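Local coordinates for protein putative peptidase (Parabacteroides merdae, PDB 4L8K) that is a putative serine-type peptidase of family S41 that probably hydrolyses peptide bonds, though its substrate is not known, at residues T102-K105 with M110-K113. Numbering follows the deposited sequence.
Sequences TDYK and MKYK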
ATOM      1  N   THR A 102     -20.410  15.897   9.707  1.00 27.00           N
ATOM      2  CA  THR A 102     -21.479  15.496   8.796  1.00 27.44           C
ATOM      3  C   THR A 102     -21.541  16.413   7.567  1.00 31.06           C
ATOM      4  O   THR A 102     -22.245  16.091   6.609  1.00 31.58           O
ATOM      5  CB  THR A 102     -22.846  15.477   9.531  1.00 33.81           C
ATOM      6  OG1 THR A 102     -23.160  16.800   9.992  1.00 39.50           O
ATOM      7  CG2 THR A 102     -22.897  14.440  10.675  1.00 22.87           C
ATOM      8  N   ASP A 103     -20.826  17.557   7.607  1.00 25.96           N
ATOM      9  CA  ASP A 103     -20.863  18.587   6.567  1.00 25.27           C
ATOM     10  C   ASP A 103     -19.642  18.532   5.612  1.00 27.45           C
ATOM     11  O   ASP A 103     -19.363  19.513   4.909  1.00 28.60           O
ATOM     12  CB  ASP A 103     -20.947  19.979   7.233  1.00 27.78           C
ATOM     13  CG  ASP A 103     -19.813  20.275   8.211  1.00 42.38           C
ATOM     14  OD1 ASP A 103     -19.049  19.320   8.554  1.00 41.89           O
ATOM     15  OD2 ASP A 103     -19.742  21.429   8.705  1.00 49.71           O
ATOM     16  N   TYR A 104     -18.920  17.405   5.586  1.00 21.55           N
ATOM     17  CA  TYR A 104     -17.782  17.232   4.685  1.00 19.88           C
ATOM     18  C   TYR A 104     -18.303  17.095   3.230  1.00 23.78           C
ATOM     19  O   TYR A 104     -19.468  16.763   3.013  1.00 23.47           O
ATOM     20  CB  TYR A 104     -16.935  16.023   5.087  1.00 19.60           C
ATOM     21  CG  TYR A 104     -17.678  14.701   5.037  1.00 20.07           C
ATOM     22  CD1 TYR A 104     -17.747  13.958   3.855  1.00 21.59           C
ATOM     23  CD2 TYR A 104     -18.297  14.181   6.175  1.00 19.13           C
ATOM     24  CE1 TYR A 104     -18.442  12.750   3.800  1.00 22.61           C
ATOM     25  CE2 TYR A 104     -18.992  12.973   6.133  1.00 18.83           C
ATOM     26  CZ  TYR A 104     -19.061  12.261   4.942  1.00 30.67           C
ATOM     27  OH  TYR A 104     -19.720  11.056   4.879  1.00 32.53           O
ATOM     28  N   LYS A 105     -17.449  17.357   2.259  1.00 19.67           N
ATOM     29  CA  LYS A 105     -17.852  17.297   0.860  1.00 20.57           C
ATOM     30  C   LYS A 105     -17.476  15.958   0.264  1.00 24.64           C
ATOM     31  O   LYS A 105     -16.505  15.347   0.711  1.00 22.21           O
ATOM     32  CB  LYS A 105     -17.189  18.439   0.065  1.00 24.26           C
ATOM     33  CG  LYS A 105     -17.145  19.817   0.744  1.00 32.83           C
ATOM     34  CD  LYS A 105     -18.478  20.481   0.730  1.00 42.34           C
ATOM     35  CE  LYS A 105     -18.328  21.930   1.102  1.00 53.76           C
ATOM     36  NZ  LYS A 105     -19.651  22.580   1.272  1.00 70.91           N
HETATM   37  N   MSE A 110     -13.461  10.643  -2.879  1.00 19.02           N
HETATM   38  CA  MSE A 110     -12.880  11.523  -1.849  1.00 16.67           C
HETATM   39  C   MSE A 110     -13.921  12.155  -0.928  1.00 21.94           C
HETATM   40  O   MSE A 110     -14.987  12.605  -1.377  1.00 22.48           O
HETATM   41  CB  MSE A 110     -12.076  12.684  -2.468  1.00 16.63           C
HETATM   42  CG  MSE A 110     -10.828  12.251  -3.204  1.00 22.04           C
HETATM   43 SE   MSE A 110      -9.910  13.799  -4.027  0.75 27.36          SE
HETATM   44  CE  MSE A 110     -11.398  14.613  -5.076  1.00 23.55           C
ATOM     45  N   LYS A 111     -13.543  12.254   0.354  1.00 16.98           N
ATOM     46  CA  LYS A 111     -14.238  13.000   1.392  1.00 16.57           C
ATOM     47  C   LYS A 111     -13.314  14.150   1.696  1.00 21.46           C
ATOM     48  O   LYS A 111     -12.105  13.917   1.884  1.00 19.68           O
ATOM     49  CB  LYS A 111     -14.527  12.176   2.660  1.00 17.02           C
ATOM     50  CG  LYS A 111     -15.463  11.005   2.481  1.00 21.52           C
ATOM     51  CD  LYS A 111     -15.629  10.326   3.834  1.00 17.09           C
ATOM     52  CE  LYS A 111     -16.583   9.159   3.810  1.00 26.38           C
ATOM     53  NZ  LYS A 111     -16.578   8.471   5.145  1.00 29.16           N
ATOM     54  N   TYR A 112     -13.822  15.402   1.680  1.00 18.27           N
ATOM     55  CA  TYR A 112     -12.895  16.499   1.916  1.00 17.12           C
ATOM     56  C   TYR A 112     -13.526  17.620   2.730  1.00 22.00           C
ATOM     57  O   TYR A 112     -14.730  17.847   2.681  1.00 22.94           O
ATOM     58  CB  TYR A 112     -12.253  17.001   0.609  1.00 16.39           C
ATOM     59  CG  TYR A 112     -13.181  17.702  -0.362  1.00 17.86           C
ATOM     60  CD1 TYR A 112     -13.983  16.974  -1.249  1.00 20.15           C
ATOM     61  CD2 TYR A 112     -13.185  19.090  -0.472  1.00 17.68           C
ATOM     62  CE1 TYR A 112     -14.817  17.623  -2.176  1.00 20.34           C
ATOM     63  CE2 TYR A 112     -14.001  19.747  -1.405  1.00 19.05           C
ATOM     64  CZ  TYR A 112     -14.811  19.012  -2.258  1.00 24.60           C
ATOM     65  OH  TYR A 112     -15.610  19.692  -3.158  1.00 24.28           O
ATOM     66  N   LYS A 113     -12.697  18.295   3.517  1.00 19.83           N
ATOM     67  CA  LYS A 113     -13.126  19.376   4.399  1.00 20.54           C
ATOM     68  C   LYS A 113     -11.950  20.260   4.814  1.00 22.69           C
ATOM     69  O   LYS A 113     -10.851  19.758   5.042  1.00 20.17           O
ATOM     70  CB  LYS A 113     -13.781  18.766   5.661  1.00 23.31           C
ATOM     71  CG  LYS A 113     -14.552  19.753   6.510  1.00 30.72           C
ATOM     72  CD  LYS A 113     -15.099  19.099   7.732  1.00 32.64           C
ATOM     73  CE  LYS A 113     -15.862  20.065   8.587  1.00 35.70           C
ATOM     74  NZ  LYS A 113     -16.611  19.341   9.650  1.00 51.96           N
TER
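K105 and Y112 form an antiparallel hydrogen-bonded pair with their CA atoms 5.1 Å apart: K105 N donates to Y112 O over 2.8 Å, and Y112 N returns a bond to K105 O at 2.9 Å. That same K105 O also receives a CA-H...O contact from K111 CA. The pair opens the hairpin of strands 105-107 and 110-115, and 105-107 is an outermost strand of the mixed sheet; on its other side 110-115 bonds to 120-125 through K111 with Y124 and K113 with Y122. On the face that K105 and Y112 share, K105 CB sits over one face of the Y112 ring, 3.5 Å from the centroid and 19° off the normal, a CH-pi contact displaced toward the rim at CE1 and CZ. With its CG between the backbone N and the carbonyl carbon (chi1 68°), Y112 turns its ring toward K105, while its side chain also touches V123 and M140. Replacing Y112 by an alanine removes the ring, which would probably leave K105 CB without its aromatic cover and open a gap beside V123 and M140. The K111 methylenes run obliquely along the Y104 ring, CG coming within 3.7 Å of CE1. K113, with CG anti to its backbone N and an extended chain beyond, carries NZ to D103 OD1 at 2.7 Å. This salt bridge uses the syn side of the carboxylate, 18° out of its plane, and NZ adds weak hydrogen bonds to the carbonyls of Y99 and L100. Backbone pairing thus sets the register, whereas the ion pair, with those carbonyls probably sharing the ammonium charge, ties the loop after helix 93-100 to strand 110-115.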